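Local structure of hypothetical protein (Bacteroides eggerthii, 4JGL) at residues 22-26 with 138-144; 44-48 with 147-152; 77-83 with 110-116. The protein is of unknown function but adopts a streptavidin-like fold with two extra alpha helices and binds calcium in the crystal. One frame throughout, in Å; residues are numbered along the deposited sequence. Where two conformers were deposited one is given.

Contact 1 of 3, residues 22-26 with 138-144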
loop_
_atom_site.group_PDB
_atom_site.type_symbol
_atom_site.label_atom_id
_atom_site.label_comp_id
_atom_site.label_asym_id
_atom_site.label_seq_id
_atom_site.Cartn_x
_atom_site.Cartn_y
_atom_site.Cartn_z
ATOM N N SER A 22 4.543 -6.047 7.158
ATOM C CA SER A 22 5.077 -6.640 5.958
ATOM C C SER A 22 4.917 -5.739 4.748
ATOM O O SER A 22 3.974 -4.961 4.631
ATOM C CB SER A 22 4.422 -7.991 5.712
ATOM O OG SER A 22 3.016 -7.893 5.881
ATOM N N GLY A 23 5.898 -5.818 3.868
ATOM C CA GLY A 23 5.907 -5.067 2.627
ATOM C C GLY A 23 5.597 -5.913 1.421
ATOM O O GLY A 23 5.870 -7.117 1.392
ATOM N N TYR A 24 5.062 -5.257 0.398
ATOM C CA TYR A 24 4.610 -5.911 -0.821
ATOM C C TYR A 24 4.898 -5.070 -2.022
ATOM O O TYR A 24 4.727 -3.834 -1.994
ATOM C CB TYR A 24 3.096 -6.183 -0.795
ATOM C CG TYR A 24 2.684 -6.996 0.391
ATOM C CD1 TYR A 24 2.780 -8.377 0.374
ATOM C CD2 TYR A 24 2.250 -6.383 1.543
ATOM C CE1 TYR A 24 2.449 -9.132 1.493
ATOM C CE2 TYR A 24 1.960 -7.119 2.670
ATOM C CZ TYR A 24 2.015 -8.484 2.634
ATOM O OH TYR A 24 1.717 -9.225 3.746
ATOM N N LEU A 25 5.290 -5.723 -3.118
ATOM C CA LEU A 25 5.149 -5.110 -4.418
ATOM C C LEU A 25 3.745 -5.395 -4.940
ATOM O O LEU A 25 3.173 -6.452 -4.673
ATOM C CB LEU A 25 6.174 -5.679 -5.392
ATOM C CG LEU A 25 7.616 -5.280 -5.092
ATOM C CD1 LEU A 25 8.606 -6.025 -6.023
ATOM C CD2 LEU A 25 7.821 -3.782 -5.142
HETATM N N MSE A 26 3.185 -4.424 -5.664
HETATM C CA MSE A 26 1.788 -4.456 -6.086
HETATM C C MSE A 26 1.678 -4.191 -7.589
HETATM O O MSE A 26 1.247 -3.116 -8.017
HETATM C CB MSE A 26 0.948 -3.438 -5.320
HETATM C CG MSE A 26 0.977 -3.633 -3.792
HETATM SE SE MSE A 26 -0.218 -2.508 -2.907
HETATM C CE MSE A 26 -1.903 -3.247 -3.633
ATOM N N LEU A 138 -0.554 -8.647 -4.218
ATOM C CA LEU A 138 0.404 -8.382 -3.140
ATOM C C LEU A 138 1.451 -9.475 -3.246
ATOM O O LEU A 138 1.179 -10.647 -3.008
ATOM C CB LEU A 138 -0.258 -8.430 -1.759
ATOM C CG LEU A 138 -1.362 -7.431 -1.468
ATOM C CD1 LEU A 138 -1.896 -7.595 -0.061
ATOM C CD2 LEU A 138 -0.901 -6.028 -1.665
ATOM N N CYS A 139 2.685 -9.089 -3.570
ATOM C CA CYS A 139 3.835 -9.979 -3.641
ATOM C C CYS A 139 4.782 -9.621 -2.521
ATOM O O CYS A 139 5.300 -8.500 -2.481
ATOM C CB CYS A 139 4.527 -9.844 -4.998
ATOM S SG CYS A 139 3.455 -10.154 -6.419
ATOM N N GLY A 140 4.988 -10.532 -1.579
ATOM C CA GLY A 140 5.861 -10.216 -0.449
ATOM C C GLY A 140 7.234 -9.786 -0.917
ATOM O O GLY A 140 7.816 -10.407 -1.806
ATOM N N ASP A 141 7.767 -8.731 -0.328
ATOM C CA ASP A 141 8.989 -8.127 -0.820
ATOM C C ASP A 141 9.682 -7.362 0.283
ATOM O O ASP A 141 9.070 -6.517 0.922
ATOM C CB ASP A 141 8.676 -7.194 -1.991
ATOM C CG ASP A 141 9.912 -6.761 -2.723
ATOM O OD1 ASP A 141 10.511 -7.577 -3.457
ATOM O OD2 ASP A 141 10.304 -5.606 -2.562
ATOM N N ALA A 142 10.957 -7.654 0.493
ATOM C CA ALA A 142 11.735 -6.950 1.495
ATOM C C ALA A 142 12.006 -5.502 1.101
ATOM O O ALA A 142 11.910 -4.610 1.938
ATOM C CB ALA A 142 13.056 -7.705 1.768
ATOM N N GLU A 143 12.361 -5.264 -0.162
ATOM C CA GLU A 143 12.693 -3.921 -0.580
ATOM C C GLU A 143 11.504 -2.960 -0.440
ATOM O O GLU A 143 11.694 -1.796 -0.109
ATOM C CB GLU A 143 13.295 -3.930 -1.988
ATOM C CG GLU A 143 14.689 -4.569 -2.008
ATOM C CD GLU A 143 15.295 -4.737 -3.369
ATOM O OE1 GLU A 143 14.564 -4.776 -4.369
ATOM O OE2 GLU A 143 16.522 -4.893 -3.401
ATOM N N ALA A 144 10.285 -3.443 -0.653
ATOM C CA ALA A 144 9.128 -2.605 -0.454
ATOM C C ALA A 144 9.005 -2.207 1.012
ATOM O O ALA A 144 8.660 -1.078 1.349
ATOM C CB ALA A 144 7.846 -3.353 -0.932
HETATM O O HOH W 1 8.240 -7.540 3.647
#
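L25 and C139 face each other as an antiparallel hydrogen-bonded pair and show how a strand can hold both its neighbour and the helix that follows. L25 N donates to C139 O at 2.8 Å, within the carbonyl plane, and C139 N returns a straighter bond (164°) to L25 O. Two residues on, D141 N reaches G23 O at 3.0 Å from above the carbonyl plane, as strand 138-140 gives way to the helix.

The side chain of L25 can be followed outward. Its CB lies beside C139 O. With CG placed next to the backbone N (chi1 -69°), L25 CG comes 3.6 Å from D141 CG, and L25 CD1 then rests against D141 OD1, also 3.6 Å away. L25 CD2 lies 4.2 Å from A144 CB. The carboxylate that L25 leans on is itself held, since D141 is the N-cap residue and its OD2 accepts from A144 N. Behind, Y24 CD1 packs on L138 CB at 3.7 Å, and the selenomethionine M26 brings CE to L138 CD2.

Strand 22-26 thus runs between strand 135-140 and strand 44-49, with helix 142-153 starting over its G23 end; M26 and L138 meet F114 and F55 inside the barrel, while L25 touches Y45 outside it.

Contact 2 of 3, residues 44-48 with 147-152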
loop_
_atom_site.group_PDB
_atom_site.type_symbol
_atom_site.label_atom_id
_atom_site.label_comp_id
_atom_site.label_asym_id
_atom_site.label_seq_id
_atom_site.Cartn_x
_atom_site.Cartn_y
_atom_site.Cartn_z
ATOM N N ASP A 44 3.097 -0.636 -7.667
ATOM C CA ASP A 44 2.889 0.154 -6.472
ATOM C C ASP A 44 3.468 -0.634 -5.301
ATOM O O ASP A 44 3.995 -1.733 -5.485
ATOM C CB ASP A 44 1.400 0.415 -6.302
ATOM C CG ASP A 44 0.940 1.668 -7.038
ATOM O OD1 ASP A 44 1.732 2.228 -7.844
ATOM O OD2 ASP A 44 -0.209 2.083 -6.803
ATOM N N TYR A 45 3.364 -0.080 -4.106
ATOM C CA TYR A 45 3.967 -0.688 -2.944
ATOM C C TYR A 45 2.933 -0.770 -1.846
ATOM O O TYR A 45 2.189 0.197 -1.620
ATOM C CB TYR A 45 5.153 0.164 -2.460
ATOM C CG TYR A 45 6.142 0.456 -3.550
ATOM C CD1 TYR A 45 5.963 1.517 -4.433
ATOM C CD2 TYR A 45 7.203 -0.384 -3.750
ATOM C CE1 TYR A 45 6.867 1.766 -5.448
ATOM C CE2 TYR A 45 8.134 -0.156 -4.761
ATOM C CZ TYR A 45 7.947 0.901 -5.614
ATOM O OH TYR A 45 8.852 1.151 -6.624
ATOM N N GLY A 46 2.914 -1.877 -1.129
ATOM C CA GLY A 46 2.037 -2.028 -0.010
ATOM C C GLY A 46 2.737 -2.280 1.304
ATOM O O GLY A 46 3.825 -2.842 1.336
ATOM N N TYR A 47 2.047 -1.957 2.390
ATOM C CA TYR A 47 2.597 -2.137 3.729
ATOM C C TYR A 47 1.478 -2.487 4.679
ATOM O O TYR A 47 0.582 -1.673 4.893
ATOM C CB TYR A 47 3.308 -0.857 4.171
ATOM C CG TYR A 47 4.213 -0.953 5.364
ATOM C CD1 TYR A 47 5.398 -1.653 5.333
ATOM C CD2 TYR A 47 3.926 -0.274 6.518
ATOM C CE1 TYR A 47 6.255 -1.676 6.422
ATOM C CE2 TYR A 47 4.761 -0.313 7.607
ATOM C CZ TYR A 47 5.923 -0.995 7.558
ATOM O OH TYR A 47 6.742 -1.000 8.673
ATOM N N LEU A 48 1.515 -3.699 5.201
ATOM C CA LEU A 48 0.492 -4.177 6.131
ATOM C C LEU A 48 1.006 -4.015 7.557
ATOM O O LEU A 48 2.116 -4.450 7.857
ATOM C CB LEU A 48 0.135 -5.638 5.854
ATOM C CG LEU A 48 -1.078 -6.199 6.578
ATOM C CD1 LEU A 48 -2.337 -5.677 5.946
ATOM C CD2 LEU A 48 -1.047 -7.721 6.544
ATOM N N LYS A 147 11.522 0.457 1.836
ATOM C CA LYS A 147 11.125 1.748 1.277
ATOM C C LYS A 147 10.175 2.472 2.219
ATOM O O LYS A 147 10.352 3.649 2.520
ATOM C CB LYS A 147 10.511 1.554 -0.104
ATOM C CG LYS A 147 10.218 2.824 -0.857
ATOM C CD LYS A 147 9.590 2.481 -2.211
ATOM C CE LYS A 147 9.474 3.667 -3.140
ATOM N NZ LYS A 147 10.775 4.190 -3.622
ATOM N N PHE A 148 9.154 1.786 2.699
ATOM C CA PHE A 148 8.244 2.396 3.647
ATOM C C PHE A 148 8.951 2.783 4.954
ATOM O O PHE A 148 8.713 3.863 5.505
ATOM C CB PHE A 148 7.071 1.466 4.001
ATOM C CG PHE A 148 5.928 1.513 3.017
ATOM C CD1 PHE A 148 4.968 2.490 3.117
ATOM C CD2 PHE A 148 5.793 0.565 2.031
ATOM C CE1 PHE A 148 3.897 2.518 2.240
ATOM C CE2 PHE A 148 4.724 0.608 1.132
ATOM C CZ PHE A 148 3.773 1.564 1.261
ATOM N N GLU A 149 9.782 1.882 5.462
ATOM C CA GLU A 149 10.382 2.116 6.770
ATOM C C GLU A 149 11.392 3.261 6.715
ATOM O O GLU A 149 11.506 4.047 7.663
ATOM C CB GLU A 149 10.920 0.812 7.342
ATOM C CG GLU A 149 9.730 -0.095 7.668
ATOM C CD GLU A 149 10.028 -1.495 8.119
ATOM O OE1 GLU A 149 11.190 -1.953 8.013
ATOM O OE2 GLU A 149 9.054 -2.180 8.552
ATOM N N ASP A 150 12.097 3.393 5.607
ATOM C CA ASP A 150 12.985 4.541 5.413
ATOM C C ASP A 150 12.197 5.846 5.364
ATOM O O ASP A 150 12.602 6.854 5.951
ATOM C CB ASP A 150 13.791 4.377 4.128
ATOM C CG ASP A 150 14.663 5.542 3.836
ATOM O OD1 ASP A 150 15.711 5.638 4.497
ATOM O OD2 ASP A 150 14.308 6.354 2.949
ATOM N N LEU A 151 11.074 5.845 4.651
ATOM C CA LEU A 151 10.234 7.011 4.558
ATOM C C LEU A 151 9.689 7.409 5.947
ATOM O O LEU A 151 9.734 8.582 6.323
ATOM C CB LEU A 151 9.155 6.734 3.510
ATOM C CG LEU A 151 8.183 7.836 3.184
ATOM C CD1 LEU A 151 8.888 8.984 2.488
ATOM C CD2 LEU A 151 7.019 7.260 2.342
ATOM N N PHE A 152 9.209 6.445 6.732
ATOM C CA PHE A 152 8.673 6.763 8.069
ATOM C C PHE A 152 9.681 7.466 8.934
ATOM O O PHE A 152 9.316 8.338 9.720
ATOM C CB PHE A 152 8.316 5.544 8.899
ATOM C CG PHE A 152 7.222 4.719 8.358
ATOM C CD1 PHE A 152 6.138 5.284 7.722
ATOM C CD2 PHE A 152 7.264 3.354 8.540
ATOM C CE1 PHE A 152 5.126 4.488 7.237
ATOM C CE2 PHE A 152 6.268 2.562 8.071
ATOM C CZ PHE A 152 5.188 3.121 7.423
HETATM O O HOH W 2 9.604 4.232 -6.422
#
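Y47 and F148 form the dense centre of the contact, where helix 147-152 lies across strand 44-48 at 75°. The two side chains run past one another in opposite directions, and each lays its CB over the other's ring: Y47 CB stands 3.5 Å from the centroid of the F148 ring, almost above its centre, whereas F148 CB covers the Y47 ring nearer its rim. The ring planes are close to parallel, at 21°, yet slid so far apart that the rings barely overlap. F148 also pushes CE2 against the backbone of G46, 3.5 Å from its C atom. F152, in the one of its two conformers described here, completes the aromatic cluster, turning an edge toward the face of Y47 in an offset edge-to-face pair.

Y47 reaches this far because its CG lies opposite the backbone N (chi1 -166°), which sends the ring out from the strand to the helix. There Y47 OH donates to E149 OE2 at 2.6 Å, and OE2 receives it on its anti lone pair, away from the other carboxylate oxygen; ring and carboxylate planes stand nearly perpendicular.

The other flank is looser. K147 lays its aliphatic chain across the Y45 ring, with CD 3.9 Å from the centroid and over the face, but NZ is 5.2 Å from that centroid, at most a weak cation-pi attraction. NZ bonds instead to Y65 OH and to a water 3.0 Å away, which also lies by Y45 OH.

The chemistry is therefore divided: aromatic carbon fills the middle, and the polar ends sit at its margins. E149, whose OE1 makes a salt bridge with R145, would probably keep a negative charge and so remain a strong acceptor for the tyrosine.

Contact 3 of 3, residues 77-83 with 110-116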
loop_
_atom_site.group_PDB
_atom_site.type_symbol
_atom_site.label_atom_id
_atom_site.label_comp_id
_atom_site.label_asym_id
_atom_site.label_seq_id
_atom_site.Cartn_x
_atom_site.Cartn_y
_atom_site.Cartn_z
ATOM N N ASP A 77 -9.150 -15.629 5.898
ATOM C CA ASP A 77 -7.858 -15.368 5.271
ATOM C C ASP A 77 -7.821 -14.074 4.449
ATOM O O ASP A 77 -6.752 -13.702 3.947
ATOM C CB ASP A 77 -7.503 -16.494 4.315
ATOM C CG ASP A 77 -7.118 -17.776 5.000
ATOM O OD1 ASP A 77 -6.398 -17.739 6.027
ATOM O OD2 ASP A 77 -7.511 -18.813 4.429
ATOM N N ASN A 78 -8.957 -13.422 4.272
ATOM C CA ASN A 78 -9.042 -12.253 3.417
ATOM C C ASN A 78 -8.763 -10.964 4.158
ATOM O O ASN A 78 -9.223 -10.765 5.275
ATOM C CB ASN A 78 -10.405 -12.183 2.779
ATOM C CG ASN A 78 -10.732 -13.380 1.944
ATOM O OD1 ASN A 78 -9.867 -14.194 1.608
ATOM N ND2 ASN A 78 -12.004 -13.507 1.607
ATOM N N ILE A 79 -8.035 -10.059 3.500
ATOM C CA ILE A 79 -7.755 -8.745 4.028
ATOM C C ILE A 79 -8.762 -7.772 3.425
ATOM O O ILE A 79 -8.722 -7.498 2.224
ATOM C CB ILE A 79 -6.336 -8.277 3.690
ATOM C CG1 ILE A 79 -5.280 -9.294 4.107
ATOM C CG2 ILE A 79 -6.032 -6.924 4.318
ATOM C CD1 ILE A 79 -3.875 -8.961 3.558
ATOM N N GLN A 80 -9.643 -7.212 4.251
ATOM C CA GLN A 80 -10.640 -6.255 3.808
ATOM C C GLN A 80 -10.199 -4.840 4.170
ATOM O O GLN A 80 -10.131 -4.497 5.366
ATOM C CB GLN A 80 -11.983 -6.516 4.492
ATOM C CG GLN A 80 -12.651 -7.785 4.102
ATOM C CD GLN A 80 -14.002 -7.950 4.805
ATOM O OE1 GLN A 80 -14.206 -7.458 5.913
ATOM N NE2 GLN A 80 -14.911 -8.642 4.160
ATOM N N CYS A 81 -10.039 -4.006 3.154
ATOM C CA CYS A 81 -9.417 -2.685 3.266
ATOM C C CYS A 81 -10.414 -1.579 2.931
ATOM O O CYS A 81 -11.010 -1.574 1.854
ATOM C CB CYS A 81 -8.208 -2.552 2.316
ATOM S SG CYS A 81 -6.942 -3.744 2.550
ATOM N N THR A 82 -10.597 -0.657 3.867
ATOM C CA THR A 82 -11.528 0.465 3.736
ATOM C C THR A 82 -10.754 1.788 3.660
ATOM O O THR A 82 -9.874 2.030 4.462
ATOM C CB THR A 82 -12.477 0.516 4.943
ATOM O OG1 THR A 82 -13.185 -0.730 5.045
ATOM C CG2 THR A 82 -13.464 1.683 4.840
ATOM N N PRO A 83 -11.060 2.636 2.673
ATOM C CA PRO A 83 -10.335 3.886 2.539
ATOM C C PRO A 83 -10.334 4.723 3.799
ATOM O O PRO A 83 -11.312 4.710 4.564
ATOM C CB PRO A 83 -11.067 4.608 1.411
ATOM C CG PRO A 83 -11.690 3.524 0.614
ATOM C CD PRO A 83 -12.016 2.432 1.573
ATOM N N PRO A 110 -11.041 3.347 -4.294
ATOM C CA PRO A 110 -11.497 1.963 -4.249
ATOM C C PRO A 110 -11.188 1.276 -2.922
ATOM O O PRO A 110 -10.143 1.541 -2.310
ATOM C CB PRO A 110 -10.689 1.288 -5.375
ATOM C CG PRO A 110 -9.570 2.137 -5.665
ATOM C CD PRO A 110 -9.996 3.550 -5.314
ATOM N N SER A 111 -12.119 0.438 -2.466
ATOM C CA SER A 111 -11.862 -0.518 -1.413
ATOM C C SER A 111 -11.184 -1.734 -2.025
ATOM O O SER A 111 -11.212 -1.935 -3.248
ATOM C CB SER A 111 -13.146 -0.903 -0.681
ATOM O OG SER A 111 -13.732 0.221 -0.051
ATOM N N PHE A 112 -10.535 -2.520 -1.186
ATOM C CA PHE A 112 -9.937 -3.766 -1.650
ATOM C C PHE A 112 -10.309 -4.907 -0.719
ATOM O O PHE A 112 -10.319 -4.733 0.503
ATOM C CB PHE A 112 -8.392 -3.679 -1.661
ATOM C CG PHE A 112 -7.825 -2.814 -2.756
ATOM C CD1 PHE A 112 -7.809 -3.292 -4.054
ATOM C CD2 PHE A 112 -7.282 -1.568 -2.497
ATOM C CE1 PHE A 112 -7.276 -2.530 -5.075
ATOM C CE2 PHE A 112 -6.777 -0.799 -3.515
ATOM C CZ PHE A 112 -6.771 -1.273 -4.796
ATOM N N THR A 113 -10.557 -6.063 -1.309
ATOM C CA THR A 113 -10.524 -7.339 -0.585
ATOM C C THR A 113 -9.413 -8.156 -1.222
ATOM O O THR A 113 -9.489 -8.477 -2.421
ATOM C CB THR A 113 -11.849 -8.094 -0.669
ATOM O OG1 THR A 113 -12.869 -7.314 -0.022
ATOM C CG2 THR A 113 -11.801 -9.462 0.052
ATOM N N PHE A 114 -8.389 -8.473 -0.443
ATOM C CA PHE A 114 -7.274 -9.281 -0.902
ATOM C C PHE A 114 -7.468 -10.718 -0.430
ATOM O O PHE A 114 -7.663 -10.954 0.775
ATOM C CB PHE A 114 -5.961 -8.715 -0.386
ATOM C CG PHE A 114 -5.588 -7.402 -1.016
ATOM C CD1 PHE A 114 -5.227 -7.338 -2.363
ATOM C CD2 PHE A 114 -5.610 -6.240 -0.295
ATOM C CE1 PHE A 114 -4.894 -6.120 -2.954
ATOM C CE2 PHE A 114 -5.278 -5.025 -0.880
ATOM C CZ PHE A 114 -4.942 -4.977 -2.213
ATOM N N ILE A 115 -7.418 -11.659 -1.380
ATOM C CA ILE A 115 -7.598 -13.074 -1.100
ATOM C C ILE A 115 -6.300 -13.828 -1.406
ATOM O O ILE A 115 -5.515 -13.411 -2.258
ATOM C CB ILE A 115 -8.768 -13.687 -1.889
ATOM C CG1 ILE A 115 -8.503 -13.705 -3.384
ATOM C CG2 ILE A 115 -10.071 -12.951 -1.571
ATOM C CD1 ILE A 115 -9.595 -14.457 -4.171
ATOM N N PRO A 116 -6.036 -14.939 -0.701
ATOM C CA PRO A 116 -4.799 -15.651 -0.975
ATOM C C PRO A 116 -4.719 -16.209 -2.392
ATOM O O PRO A 116 -5.732 -16.352 -3.088
ATOM C CB PRO A 116 -4.814 -16.800 0.037
ATOM C CG PRO A 116 -5.683 -16.293 1.140
ATOM C CD PRO A 116 -6.744 -15.473 0.471
HETATM O O HOH W 3 -14.729 -8.821 1.530
HETATM O O HOH W 4 -14.538 -1.290 2.625
#
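I79 with F114 and C81 with F112 are the hydrogen-bonded pairs that join strand 78-83 to strand 112-116, antiparallel at 169°. Four backbone bonds link them. The straightest is F114 N to I79 O, with 169° at the hydrogen, and the longest is F112 N to C81 O at 3.2 Å. Weaker CA-H...O contacts lie among them, such as T113 CA to I79 O at 3.3 Å.

Apolar contacts gather on the face that carries I79, C81, F112 and F114. I79 CB and F114 CB, like C81 CB and F112 CB, approach to 4.1 Å. C81 adds a diagonal contact: its SG, set beside the backbone N by a chi1 of -58°, comes to the edge of the F114 ring, 4.0 Å from CD2.

Water-mediated contacts mark the other face. Q80 and T113 run side by side, and a water accepts from Q80 NE2 at 2.6 Å while also bonding T113 OG1. A second water joins T82 OG1 to S111 OG.

Van der Waals contacts close the ends. N78 lies alongside I115, its OD1 3.4 Å from I115 CG2 and also against P116 CD, the two side chains, N78 and P116, crossing at about a right angle; an alanine here would remove the amide, and I115 CG2 and P116 CD would probably be left with a gap where it lay. At the opposite end P83 CD rests on S111 OG.

Alternating faces of this kind are characteristic of an antiparallel beta-barrel wall. The face of I79, C81, F112 and F114 turns inward, toward F55 and Y125, and the face of Q80 and T113 meets water, consistent with the streptavidin-like fold.

In the fold
All three contacts reach the same curled antiparallel sheet. Contacts 1 and 2 lie close, with centres about 9 Å apart: they share helix 142-153 and use the neighbouring strands 22-29 and 44-49, bonded through Y24 O to G46 N. Contact 3 is farther off, about 16 Å from contact 1 and 18 Å from contact 2 between centres, yet its F114 packs on M26 and L138, and I79 meets L48. In sequence the segments of contacts 1 and 2 alternate, while contact 3 is nested inside both loops. Residues 22-26 with 138-144 thus bring the first and last strands together, and contact 2 lays the added helix on the outside of the barrel.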